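Side-chain contact in haloacid dehalogenase-like hydrolase (Salmonella enterica subsp. enterica serovar Typhi, PDB 4EZE), which probably hydrolyses O-phosphoserine to serine and phosphate with the help of magnesium, the last step of serine biosynthesis: residues 185-188 with 189-192. Numbering follows the deposited sequence.
Sequences LTIL and PVIK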
# COMPACT_ATOMS: atom_id res chain seq x y z
N LEU A 185 5.40 12.13 0.28
CA LEU A 185 6.44 13.13 0.50
C LEU A 185 6.44 13.50 1.95
O LEU A 185 7.48 13.51 2.60
CB LEU A 185 6.21 14.39 -0.34
CG LEU A 185 6.34 14.21 -1.85
CD1 LEU A 185 5.97 15.52 -2.54
CD2 LEU A 185 7.74 13.74 -2.26
N THR A 186 5.27 13.77 2.50
CA THR A 186 5.24 14.08 3.93
C THR A 186 5.72 12.91 4.80
O THR A 186 6.49 13.11 5.73
CB THR A 186 3.84 14.48 4.42
OG1 THR A 186 3.45 15.69 3.78
CG2 THR A 186 3.88 14.69 5.96
N ILE A 187 5.27 11.69 4.51
CA ILE A 187 5.46 10.62 5.50
C ILE A 187 6.81 9.90 5.40
O ILE A 187 7.31 9.34 6.39
CB ILE A 187 4.27 9.62 5.52
CG1 ILE A 187 4.19 8.94 6.89
CG2 ILE A 187 4.39 8.59 4.40
CD1 ILE A 187 3.98 9.94 8.02
N LEU A 188 7.42 9.92 4.22
CA LEU A 188 8.65 9.16 3.97
C LEU A 188 9.86 9.52 4.86
O LEU A 188 10.60 8.65 5.30
CB LEU A 188 9.07 9.33 2.50
CG LEU A 188 8.27 8.48 1.55
CD1 LEU A 188 8.68 8.84 0.14
CD2 LEU A 188 8.50 7.01 1.90
N PRO A 189 10.07 10.81 5.08
CA PRO A 189 11.13 11.32 5.95
C PRO A 189 10.85 10.92 7.39
O PRO A 189 11.77 10.71 8.18
CB PRO A 189 11.01 12.85 5.80
CG PRO A 189 10.18 13.08 4.57
CD PRO A 189 9.33 11.87 4.36
N VAL A 190 9.58 10.82 7.74
CA VAL A 190 9.19 10.43 9.08
C VAL A 190 9.43 8.93 9.31
O VAL A 190 9.86 8.50 10.38
CB VAL A 190 7.72 10.76 9.28
CG1 VAL A 190 7.25 10.34 10.66
CG2 VAL A 190 7.52 12.26 9.02
N ILE A 191 9.16 8.14 8.28
CA ILE A 191 9.39 6.70 8.33
C ILE A 191 10.86 6.45 8.66
O ILE A 191 11.21 5.61 9.50
CB ILE A 191 9.09 6.07 6.97
CG1 ILE A 191 7.71 6.52 6.48
CG2 ILE A 191 9.24 4.54 7.01
CD1 ILE A 191 6.73 5.39 6.29
N LYS A 192 11.71 7.20 7.97
CA LYS A 192 13.15 7.14 8.15
C LYS A 192 13.50 7.60 9.58
O LYS A 192 14.24 6.91 10.27
CB LYS A 192 13.84 8.00 7.10
CG LYS A 192 15.35 7.83 7.05
CD LYS A 192 16.02 9.14 6.69
CE LYS A 192 16.45 9.16 5.24
NZ LYS A 192 17.53 8.16 5.02
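Ile187 meets Val190 and Ile191 one helical turn further on, along the buried face of helix 184-193. CD1 of Ile187 reaches CB of Val190 at 4.0 Å, the two side chains crossing at a slant. Ile187 sends CG1 anti to its backbone N (chi1 -155°), forward along the helix, and the second torsion (chi2 60°) then turns CD1 across it to Val190. CG1 of Ile187 lies 4.3 Å from CG1 of Ile191, a looser apolar contact whose Ile191 branch is less surely placed.

Pro189 falls in the middle of the helix, on its exposed side. Its ring nitrogen carries no hydrogen, so the carbonyl of Leu185 cannot receive the usual bond from four residues later; ring carbon CD of Pro189 instead lies 3.0 Å from O of Leu185. With that bond missing, the helix kinks at Pro189.

N of Val190 makes a weak, bent bond to O of Ile187 (3.0 Å), three residues back. Regular bonding returns with N of Ile191, 2.9 Å from the same O of Ile187, an oxygen whose position is less certain for both bonds. N of Lys192 donates to O of Leu188 at 3.2 Å, nearly straight (160° at the hydrogen).

Away from the metal site, this helix of the HAD-type domain precedes strand 197-202 of the parallel sheet. Ile191 packs on Phe196 just ahead of that strand, and Val190 on Leu310, after strand 299-301, and on Leu64, in the turn joining strands 56-62 and 67-75 of the antiparallel sheet.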